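PDB 5V00: protein Ves, which is a bicupin protein, HutD, involved in histidine utilization, whose molecular function is not known. Local coordinates for residues A76-Q87 with S102-I113; S140-A151 with L161-N172. One frame throughout, in Å; residues are numbered along the deposited sequence.

Interaction 1. Residues A76-Q87 with S102-I113; sequences AGMVLTVDGEEQ and SQVSCRLITGPI. With FMT (formic acid), chain K.
Asp83 reaches with both carboxylate oxygens to Ser102 and Gln103, just before strand 104-108. OD2 takes the hydroxyl of Ser102 at 2.7 Å from OG, and OD1 takes the backbone N of Gln103 at 2.8 Å. Both arrive on the syn side, some way out of the carboxylate plane. The fold is a bicupin, and strands 78-82 and 104-108 are antiparallel neighbours in one of its four-stranded sheets. Val79 pairs with Arg107, and Thr81 with Ser105, each through two backbone bonds. On the buried face Leu80 CD2 lies 3.8 Å from Cys106 CB. Met78 SD comes equally near Cys106 SG. Phe60 packs on Leu80, Val104 and Cys106. On the more exposed face the Arg107 chain turns at chi3 (58°), which brings NH2 back over the strand pair to Gln87 OE1, 3.0 Å away. That oxygen sits at the guanidinium edge, with the amide and guanidinium planes 65° apart. Past the strand ends, one water joins Gly77 O to Ile109 N and Gly111 O. A type I' turn, Val82 to Glu85, starts the return of the chain. There a formic acid, probably from the crystallisation liquor, is held by Gly84 N at its O2 and by Ser105 OG at its O1, each 2.8 Å away.

Interaction 2. Residues S140-A151 with L161-N172; sequences STAQTVLVFSVA and LGHHDCLQVDGN
Asn172 grips the start of segment 140-151 with its side chain and its backbone. ND2 gives a bond to Ala142 O at 2.8 Å, within its own amide plane but from above the carbonyl plane. CG stands opposite the backbone N (chi1 176°), which carries the amide to that carbonyl. Asn172 N meets a lone pair of Gln143 O at 3.1 Å. Between these ends, Val145 pairs with Val169 and Val147 with Leu167, each by two antiparallel backbone bonds. Ser149 N then bonds to Asp165 O, nearly straight at 172°. His164 N, inside the type II turn from Gly162 to Asp165, bonds to Ser149 O at 2.8 Å. Ser149 OG accepts from Ala151 N in an ST turn. The Phe148 and His164 planes differ by only 12°, but the ring centres are 5.6 Å apart and offset, so little of one ring faces the other. Leu146 CD2 lies along Gln168, 3.6 Å from its CG. Gln168 NE2 bonds to Asp170 OD1 at 2.8 Å, while OE1 serves Thr35 and Trp14. An alanine in place of this glutamine is likely to leave Asp170, Thr35 and Trp14 without the amide and open a gap beside Leu146. In this cupin sheet strand 166-170 lies between 10-14 and 144-149, and 184-191 flanks 144-149 beyond. Strand 47-54 packs against Leu146, Phe148 and Cys166.

How the interactions relate
From the N terminus, interaction 1 comes first. It closes a loop of 14 residues that holds strands 88-90 and 96-99. The chain then runs through strands 113-120, 125-132 and 135-140 before interaction 2 closes a shorter loop of nine residues, with strands 154-156 and 159-161. The two contacts are in series and neither nests nor crosses. The centres of interactions 1 and 2 are about 28 Å apart, on opposite sides of the chain's centre, and the two do not touch. Interaction 1 joins the two inner strands of a four-stranded sheet. Interaction 2 joins neighbours in the five-stranded sheet that also takes in N-terminal strand 10-14, consistent with the two cupin halves of a bicupin.

Interaction 1. Residues A76-Q87 with S102-I113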
loop_
_atom_site.group_PDB
_atom_site.type_symbol
_atom_site.label_atom_id
_atom_site.label_comp_id
_atom_site.label_asym_id
_atom_site.label_seq_id
_atom_site.Cartn_x
_atom_site.Cartn_y
_atom_site.Cartn_z
ATOM N N ALA B 76 -21.876 -16.554 4.768
ATOM C CA ALA B 76 -23.115 -16.330 5.544
ATOM C C ALA B 76 -22.885 -16.166 7.036
ATOM O O ALA B 76 -23.827 -15.802 7.745
ATOM C CB ALA B 76 -24.092 -17.509 5.277
ATOM N N GLY B 77 -21.689 -16.408 7.543
ATOM C CA GLY B 77 -21.362 -16.261 8.926
ATOM C C GLY B 77 -20.681 -17.439 9.493
ATOM O O GLY B 77 -20.529 -18.440 8.791
ATOM N N MET B 78 -20.166 -17.264 10.681
ATOM C CA MET B 78 -19.491 -18.308 11.437
ATOM C C MET B 78 -19.649 -18.111 12.922
ATOM O O MET B 78 -20.265 -17.133 13.362
ATOM C CB MET B 78 -18.005 -18.471 10.980
ATOM C CG MET B 78 -17.275 -17.153 11.067
ATOM S SD MET B 78 -16.849 -16.582 12.656
ATOM C CE MET B 78 -15.563 -15.335 12.013
ATOM N N VAL B 79 -19.202 -19.113 13.711
ATOM C CA VAL B 79 -19.282 -19.072 15.148
ATOM C C VAL B 79 -17.958 -19.030 15.818
ATOM O O VAL B 79 -17.070 -19.856 15.544
ATOM C CB VAL B 79 -20.067 -20.365 15.660
ATOM C CG1 VAL B 79 -19.972 -20.441 17.159
ATOM C CG2 VAL B 79 -21.494 -20.211 15.219
ATOM N N LEU B 80 -17.775 -18.084 16.702
ATOM C CA LEU B 80 -16.581 -17.988 17.484
ATOM C C LEU B 80 -16.739 -18.420 18.902
ATOM O O LEU B 80 -17.747 -18.109 19.552
ATOM C CB LEU B 80 -16.043 -16.493 17.567
ATOM C CG LEU B 80 -15.469 -15.885 16.344
ATOM C CD1 LEU B 80 -14.789 -14.572 16.825
ATOM C CD2 LEU B 80 -14.412 -16.716 15.641
ATOM N N THR B 81 -15.716 -19.098 19.432
ATOM C CA THR B 81 -15.628 -19.341 20.815
ATOM C C THR B 81 -14.432 -18.574 21.367
ATOM O O THR B 81 -13.311 -18.808 20.918
ATOM C CB THR B 81 -15.489 -20.875 21.110
ATOM O OG1 THR B 81 -16.616 -21.536 20.526
ATOM C CG2 THR B 81 -15.480 -21.148 22.569
ATOM N N VAL B 82 -14.666 -17.682 22.310
ATOM C CA VAL B 82 -13.620 -16.828 22.896
ATOM C C VAL B 82 -13.447 -17.230 24.351
ATOM O O VAL B 82 -14.397 -17.082 25.159
ATOM C CB VAL B 82 -14.067 -15.366 22.879
ATOM C CG1 VAL B 82 -12.977 -14.441 23.405
ATOM C CG2 VAL B 82 -14.467 -15.046 21.443
ATOM N N ASP B 83 -12.241 -17.681 24.678
ATOM C CA ASP B 83 -11.892 -18.088 26.065
ATOM C C ASP B 83 -12.925 -19.061 26.645
ATOM O O ASP B 83 -13.388 -18.888 27.769
ATOM C CB ASP B 83 -11.777 -16.905 26.941
ATOM C CG ASP B 83 -10.652 -15.931 26.450
ATOM O OD1 ASP B 83 -9.634 -16.441 26.005
ATOM O OD2 ASP B 83 -10.847 -14.726 26.553
ATOM N N GLY B 84 -13.330 -19.993 25.820
ATOM C CA GLY B 84 -14.426 -20.914 26.239
ATOM C C GLY B 84 -15.752 -20.323 26.787
ATOM O O GLY B 84 -16.516 -21.092 27.358
ATOM N N GLU B 85 -16.026 -18.999 26.631
ATOM C CA GLU B 85 -17.357 -18.383 26.852
ATOM C C GLU B 85 -18.362 -19.035 25.914
ATOM O O GLU B 85 -17.982 -19.866 25.090
ATOM C CB GLU B 85 -17.357 -16.911 26.535
ATOM C CG GLU B 85 -16.472 -16.074 27.445
ATOM C CD GLU B 85 -16.192 -14.688 26.878
ATOM O OE1 GLU B 85 -16.755 -14.283 25.826
ATOM O OE2 GLU B 85 -15.369 -13.984 27.490
ATOM N N GLU B 86 -19.659 -18.676 26.006
ATOM C CA GLU B 86 -20.635 -19.358 25.105
ATOM C C GLU B 86 -20.312 -18.948 23.697
ATOM O O GLU B 86 -19.768 -17.866 23.461
ATOM C CB GLU B 86 -22.159 -19.137 25.421
ATOM C CG GLU B 86 -22.700 -17.762 25.292
ATOM C CD GLU B 86 -24.181 -17.607 25.656
ATOM O OE1 GLU B 86 -25.039 -17.994 24.841
ATOM O OE2 GLU B 86 -24.472 -17.024 26.715
ATOM N N GLN B 87 -20.625 -19.807 22.786
ATOM C CA GLN B 87 -20.410 -19.586 21.394
ATOM C C GLN B 87 -21.111 -18.255 20.956
ATOM O O GLN B 87 -22.154 -17.890 21.489
ATOM C CB GLN B 87 -21.056 -20.679 20.621
ATOM C CG GLN B 87 -20.337 -22.003 20.928
ATOM C CD GLN B 87 -20.946 -23.184 20.236
ATOM O OE1 GLN B 87 -21.648 -23.044 19.146
ATOM N NE2 GLN B 87 -20.643 -24.411 20.801
ATOM N N SER B 102 -6.876 -13.174 24.003
ATOM C CA SER B 102 -7.848 -14.244 24.147
ATOM C C SER B 102 -7.520 -15.426 23.316
ATOM O O SER B 102 -6.968 -15.351 22.232
ATOM C CB SER B 102 -9.299 -13.794 23.816
ATOM O OG SER B 102 -9.810 -12.902 24.843
ATOM N N GLN B 103 -7.981 -16.603 23.794
ATOM C CA GLN B 103 -7.853 -17.789 22.949
ATOM C C GLN B 103 -9.169 -17.953 22.179
ATOM O O GLN B 103 -10.218 -18.016 22.825
ATOM C CB GLN B 103 -7.568 -19.059 23.842
ATOM C CG GLN B 103 -7.704 -20.414 23.155
ATOM C CD GLN B 103 -8.025 -21.512 24.227
ATOM O OE1 GLN B 103 -9.186 -21.887 24.437
ATOM N NE2 GLN B 103 -7.008 -21.927 24.967
ATOM N N VAL B 104 -9.086 -18.043 20.852
ATOM C CA VAL B 104 -10.269 -17.938 19.991
ATOM C C VAL B 104 -10.253 -18.993 19.008
ATOM O O VAL B 104 -9.216 -19.275 18.411
ATOM C CB VAL B 104 -10.388 -16.523 19.285
ATOM C CG1 VAL B 104 -11.518 -16.505 18.282
ATOM C CG2 VAL B 104 -10.490 -15.458 20.319
ATOM N N SER B 105 -11.417 -19.643 18.764
ATOM C CA SER B 105 -11.502 -20.543 17.695
ATOM C C SER B 105 -12.790 -20.306 16.942
ATOM O O SER B 105 -13.765 -19.800 17.491
ATOM C CB SER B 105 -11.352 -22.038 18.185
ATOM O OG SER B 105 -12.441 -22.324 18.960
ATOM N N CYS B 106 -12.756 -20.665 15.711
ATOM C CA CYS B 106 -13.817 -20.468 14.774
ATOM C C CYS B 106 -14.384 -21.780 14.250
ATOM O O CYS B 106 -13.606 -22.673 13.848
ATOM C CB CYS B 106 -13.209 -19.727 13.573
ATOM S SG CYS B 106 -14.264 -19.314 12.249
ATOM N N ARG B 107 -15.710 -21.880 14.180
ATOM C CA ARG B 107 -16.406 -22.984 13.566
ATOM C C ARG B 107 -17.204 -22.545 12.404
ATOM O O ARG B 107 -18.104 -21.658 12.498
ATOM C CB ARG B 107 -17.308 -23.754 14.644
ATOM C CG ARG B 107 -17.992 -24.964 14.078
ATOM C CD ARG B 107 -18.683 -25.756 15.202
ATOM N NE ARG B 107 -19.669 -24.998 15.961
ATOM C CZ ARG B 107 -20.987 -24.904 15.644
ATOM N NH1 ARG B 107 -21.494 -25.519 14.559
ATOM N NH2 ARG B 107 -21.786 -24.172 16.397
ATOM N N LEU B 108 -16.817 -23.001 11.232
ATOM C CA LEU B 108 -17.500 -22.705 10.036
ATOM C C LEU B 108 -18.780 -23.565 10.033
ATOM O O LEU B 108 -18.789 -24.667 10.651
ATOM C CB LEU B 108 -16.625 -22.938 8.767
ATOM C CG LEU B 108 -15.289 -22.196 8.778
ATOM C CD1 LEU B 108 -14.604 -22.493 7.475
ATOM C CD2 LEU B 108 -15.520 -20.693 8.924
ATOM N N ILE B 109 -19.867 -22.991 9.593
ATOM C CA ILE B 109 -21.227 -23.618 9.557
ATOM C C ILE B 109 -21.611 -23.746 8.108
ATOM O O ILE B 109 -22.014 -24.813 7.686
ATOM C CB ILE B 109 -22.370 -22.776 10.169
ATOM C CG1 ILE B 109 -22.057 -22.319 11.569
ATOM C CG2 ILE B 109 -23.677 -23.577 10.141
ATOM C CD1 ILE B 109 -21.582 -23.456 12.427
ATOM N N THR B 110 -21.503 -22.663 7.336
ATOM C CA THR B 110 -21.855 -22.709 5.904
ATOM C C THR B 110 -20.679 -22.616 4.972
ATOM O O THR B 110 -20.796 -22.149 3.877
ATOM C CB THR B 110 -22.817 -21.584 5.566
ATOM O OG1 THR B 110 -22.362 -20.329 6.146
ATOM C CG2 THR B 110 -24.226 -22.027 6.086
ATOM N N GLY B 111 -19.534 -23.072 5.375
ATOM C CA GLY B 111 -18.454 -23.010 4.463
ATOM C C GLY B 111 -17.606 -21.733 4.658
ATOM O O GLY B 111 -17.701 -21.048 5.690
ATOM N N PRO B 112 -16.706 -21.508 3.709
ATOM C CA PRO B 112 -15.624 -20.532 3.952
ATOM C C PRO B 112 -16.181 -19.115 4.058
ATOM O O PRO B 112 -17.250 -18.800 3.550
ATOM C CB PRO B 112 -14.735 -20.692 2.679
ATOM C CG PRO B 112 -14.940 -22.163 2.291
ATOM C CD PRO B 112 -16.432 -22.330 2.493
ATOM N N ILE B 113 -15.419 -18.315 4.763
ATOM C CA ILE B 113 -15.819 -16.952 5.099
ATOM C C ILE B 113 -14.634 -16.063 4.779
ATOM O O ILE B 113 -13.447 -16.510 4.950
ATOM C CB ILE B 113 -16.004 -16.898 6.630
ATOM C CG1 ILE B 113 -17.202 -17.769 7.043
ATOM C CG2 ILE B 113 -16.221 -15.519 7.179
ATOM C CD1 ILE B 113 -18.427 -17.475 6.291
HETATM C C FMT K . -11.500 -20.916 22.222
HETATM O O1 FMT K . -11.618 -22.013 21.635
HETATM O O2 FMT K . -11.847 -20.690 23.496
HETATM O O HOH W 1 -21.119 -19.101 3.666
HETATM O O HOH W 2 -19.340 -20.758 7.988
#

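Interaction 2. Residues S140-A151 with L161-N172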
loop_
_atom_site.group_PDB
_atom_site.type_symbol
_atom_site.label_atom_id
_atom_site.label_comp_id
_atom_site.label_asym_id
_atom_site.label_seq_id
_atom_site.Cartn_x
_atom_site.Cartn_y
_atom_site.Cartn_z
ATOM N N SER B 140 -13.511 15.148 11.564
ATOM C CA SER B 140 -12.578 14.442 12.416
ATOM C C SER B 140 -11.193 15.040 12.420
ATOM O O SER B 140 -10.678 15.403 11.343
ATOM C CB SER B 140 -12.511 12.982 12.025
ATOM O OG SER B 140 -11.643 12.305 12.915
ATOM N N THR B 141 -10.552 15.063 13.624
ATOM C CA THR B 141 -9.187 15.430 13.736
ATOM C C THR B 141 -8.228 14.241 13.621
ATOM O O THR B 141 -7.005 14.423 13.785
ATOM C CB THR B 141 -8.915 16.120 15.081
ATOM O OG1 THR B 141 -9.166 15.183 16.153
ATOM C CG2 THR B 141 -9.716 17.390 15.287
ATOM N N ALA B 142 -8.710 13.049 13.388
ATOM C CA ALA B 142 -7.897 11.862 13.444
ATOM C C ALA B 142 -6.773 11.948 12.400
ATOM O O ALA B 142 -6.934 12.526 11.298
ATOM C CB ALA B 142 -8.704 10.619 13.185
ATOM N N GLN B 143 -5.627 11.393 12.776
ATOM C CA GLN B 143 -4.491 11.475 11.868
ATOM C C GLN B 143 -4.651 10.601 10.631
ATOM O O GLN B 143 -4.188 10.996 9.514
ATOM C CB GLN B 143 -3.224 10.991 12.555
ATOM C CG GLN B 143 -2.685 11.802 13.673
ATOM C CD GLN B 143 -1.568 10.965 14.437
ATOM O OE1 GLN B 143 -1.280 9.669 14.218
ATOM N NE2 GLN B 143 -0.931 11.696 15.346
ATOM N N THR B 144 -5.271 9.442 10.805
ATOM C CA THR B 144 -5.522 8.533 9.677
ATOM C C THR B 144 -6.997 8.164 9.630
ATOM O O THR B 144 -7.607 7.854 10.638
ATOM C CB THR B 144 -4.699 7.250 9.839
ATOM O OG1 THR B 144 -3.322 7.599 9.847
ATOM C CG2 THR B 144 -4.961 6.254 8.722
ATOM N N VAL B 145 -7.556 8.279 8.471
ATOM C CA VAL B 145 -8.935 7.903 8.209
ATOM C C VAL B 145 -8.980 6.896 7.105
ATOM O O VAL B 145 -8.405 7.113 6.016
ATOM C CB VAL B 145 -9.865 9.131 7.872
ATOM C CG1 VAL B 145 -11.293 8.615 7.658
ATOM C CG2 VAL B 145 -9.802 10.162 8.967
ATOM N N LEU B 146 -9.721 5.804 7.302
ATOM C CA LEU B 146 -9.780 4.712 6.369
ATOM C C LEU B 146 -11.257 4.484 5.996
ATOM O O LEU B 146 -12.157 4.523 6.905
ATOM C CB LEU B 146 -9.202 3.395 6.944
ATOM C CG LEU B 146 -7.742 3.543 7.331
ATOM C CD1 LEU B 146 -7.462 2.479 8.410
ATOM C CD2 LEU B 146 -6.905 3.225 6.100
ATOM N N VAL B 147 -11.514 4.260 4.743
ATOM C CA VAL B 147 -12.860 3.973 4.212
ATOM C C VAL B 147 -12.788 2.714 3.399
ATOM O O VAL B 147 -12.240 2.709 2.313
ATOM C CB VAL B 147 -13.484 5.127 3.381
ATOM C CG1 VAL B 147 -14.876 4.807 2.948
ATOM C CG2 VAL B 147 -13.503 6.424 4.163
ATOM N N PHE B 148 -13.413 1.630 3.896
ATOM C CA PHE B 148 -13.361 0.308 3.248
ATOM C C PHE B 148 -14.720 -0.030 2.680
ATOM O O PHE B 148 -15.707 -0.117 3.422
ATOM C CB PHE B 148 -12.977 -0.753 4.284
ATOM C CG PHE B 148 -12.964 -2.164 3.764
ATOM C CD1 PHE B 148 -11.901 -2.614 2.993
ATOM C CD2 PHE B 148 -13.992 -3.046 4.071
ATOM C CE1 PHE B 148 -11.890 -3.881 2.477
ATOM C CE2 PHE B 148 -14.036 -4.294 3.528
ATOM C CZ PHE B 148 -12.939 -4.775 2.796
ATOM N N SER B 149 -14.810 -0.174 1.368
ATOM C CA SER B 149 -16.056 -0.425 0.647
ATOM C C SER B 149 -16.540 -1.876 0.651
ATOM O O SER B 149 -15.710 -2.784 0.416
ATOM C CB SER B 149 -15.879 -0.009 -0.825
ATOM O OG SER B 149 -17.004 -0.376 -1.578
ATOM N N VAL B 150 -17.847 -2.087 0.858
ATOM C CA VAL B 150 -18.444 -3.383 0.606
ATOM C C VAL B 150 -19.545 -3.234 -0.432
ATOM O O VAL B 150 -20.541 -3.932 -0.372
ATOM C CB VAL B 150 -18.894 -4.102 1.909
ATOM C CG1 VAL B 150 -17.697 -4.436 2.807
ATOM C CG2 VAL B 150 -19.912 -3.287 2.658
ATOM N N ALA B 151 -19.381 -2.293 -1.356
ATOM C CA ALA B 151 -20.423 -2.022 -2.364
ATOM C C ALA B 151 -19.784 -1.791 -3.699
ATOM O O ALA B 151 -18.559 -1.521 -3.793
ATOM C CB ALA B 151 -21.253 -0.820 -1.996
ATOM N N LEU B 161 -14.868 3.859 -4.920
ATOM C CA LEU B 161 -14.364 2.618 -4.437
ATOM C C LEU B 161 -15.312 1.486 -4.762
ATOM O O LEU B 161 -16.506 1.514 -4.420
ATOM C CB LEU B 161 -14.230 2.687 -2.929
ATOM C CG LEU B 161 -13.516 3.865 -2.320
ATOM C CD1 LEU B 161 -13.492 3.682 -0.814
ATOM C CD2 LEU B 161 -12.086 3.826 -2.841
ATOM N N GLY B 162 -14.791 0.438 -5.409
ATOM C CA GLY B 162 -15.515 -0.762 -5.601
ATOM C C GLY B 162 -15.364 -1.718 -4.471
ATOM O O GLY B 162 -14.814 -1.355 -3.394
ATOM N N HIS B 163 -15.882 -2.972 -4.633
ATOM C CA HIS B 163 -15.879 -3.940 -3.540
ATOM C C HIS B 163 -14.499 -4.199 -2.984
ATOM O O HIS B 163 -13.581 -4.588 -3.740
ATOM C CB HIS B 163 -16.488 -5.325 -3.927
ATOM C CG HIS B 163 -17.961 -5.370 -3.875
ATOM N ND1 HIS B 163 -18.641 -5.792 -2.752
ATOM C CD2 HIS B 163 -18.900 -5.012 -4.782
ATOM C CE1 HIS B 163 -19.946 -5.730 -2.999
ATOM N NE2 HIS B 163 -20.130 -5.218 -4.197
ATOM N N HIS B 164 -14.291 -3.896 -1.728
ATOM C CA HIS B 164 -13.081 -4.154 -0.945
ATOM C C HIS B 164 -11.907 -3.254 -1.278
ATOM O O HIS B 164 -10.844 -3.430 -0.705
ATOM C CB HIS B 164 -12.636 -5.599 -0.968
ATOM C CG HIS B 164 -13.748 -6.542 -0.636
ATOM N ND1 HIS B 164 -13.652 -7.906 -0.885
ATOM C CD2 HIS B 164 -14.959 -6.328 -0.060
ATOM C CE1 HIS B 164 -14.768 -8.488 -0.452
ATOM N NE2 HIS B 164 -15.579 -7.564 0.055
ATOM N N ASP B 165 -12.185 -2.201 -2.051
ATOM C CA ASP B 165 -11.218 -1.126 -2.228
ATOM C C ASP B 165 -11.236 -0.265 -0.950
ATOM O O ASP B 165 -12.272 -0.244 -0.227
ATOM C CB ASP B 165 -11.581 -0.253 -3.439
ATOM C CG ASP B 165 -11.465 -0.945 -4.791
ATOM O OD1 ASP B 165 -10.769 -1.998 -4.911
ATOM O OD2 ASP B 165 -12.066 -0.410 -5.753
ATOM N N CYS B 166 -10.129 0.399 -0.636
ATOM C CA CYS B 166 -10.015 1.192 0.599
ATOM C C CYS B 166 -9.328 2.517 0.362
ATOM O O CYS B 166 -8.255 2.530 -0.198
ATOM C CB CYS B 166 -9.167 0.380 1.592
ATOM S SG CYS B 166 -9.013 1.029 3.241
ATOM N N LEU B 167 -9.945 3.626 0.785
ATOM C CA LEU B 167 -9.347 4.926 0.746
ATOM C C LEU B 167 -8.710 5.195 2.072
ATOM O O LEU B 167 -9.227 4.785 3.140
ATOM C CB LEU B 167 -10.424 5.945 0.452
ATOM C CG LEU B 167 -9.915 7.364 0.334
ATOM C CD1 LEU B 167 -10.554 8.108 -0.807
ATOM C CD2 LEU B 167 -10.035 8.113 1.637
ATOM N N GLN B 168 -7.526 5.813 2.063
ATOM C CA GLN B 168 -6.782 6.178 3.259
ATOM C C GLN B 168 -6.362 7.646 3.202
ATOM O O GLN B 168 -5.778 8.087 2.204
ATOM C CB GLN B 168 -5.547 5.347 3.421
ATOM C CG GLN B 168 -4.676 5.678 4.611
ATOM C CD GLN B 168 -3.585 4.624 4.902
ATOM O OE1 GLN B 168 -3.624 3.512 4.396
ATOM N NE2 GLN B 168 -2.727 4.938 5.865
ATOM N N VAL B 169 -6.708 8.391 4.252
ATOM C CA VAL B 169 -6.203 9.758 4.414
ATOM C C VAL B 169 -5.136 9.633 5.475
ATOM O O VAL B 169 -5.314 9.017 6.575
ATOM C CB VAL B 169 -7.271 10.753 4.886
ATOM C CG1 VAL B 169 -6.600 12.140 5.071
ATOM C CG2 VAL B 169 -8.437 10.747 4.025
ATOM N N ASP B 170 -3.963 10.208 5.255
ATOM C CA ASP B 170 -2.837 10.156 6.233
ATOM C C ASP B 170 -2.351 11.567 6.518
ATOM O O ASP B 170 -2.548 12.463 5.719
ATOM C CB ASP B 170 -1.602 9.489 5.672
ATOM C CG ASP B 170 -1.605 8.002 5.767
ATOM O OD1 ASP B 170 -2.017 7.450 6.823
ATOM O OD2 ASP B 170 -1.019 7.422 4.775
ATOM N N GLY B 171 -1.699 11.712 7.652
ATOM C CA GLY B 171 -1.092 13.014 8.031
ATOM C C GLY B 171 -2.028 14.155 8.224
ATOM O O GLY B 171 -1.695 15.309 8.057
ATOM N N ASN B 172 -3.246 13.867 8.631
ATOM C CA ASN B 172 -4.162 14.963 8.877
ATOM C C ASN B 172 -3.793 15.694 10.139
ATOM O O ASN B 172 -3.488 15.016 11.172
ATOM C CB ASN B 172 -5.555 14.384 9.032
ATOM C CG ASN B 172 -6.556 15.428 9.394
ATOM O OD1 ASN B 172 -6.616 16.439 8.658
ATOM N ND2 ASN B 172 -7.467 15.137 10.363
HETATM O O HOH W 3 -1.049 9.728 9.548
#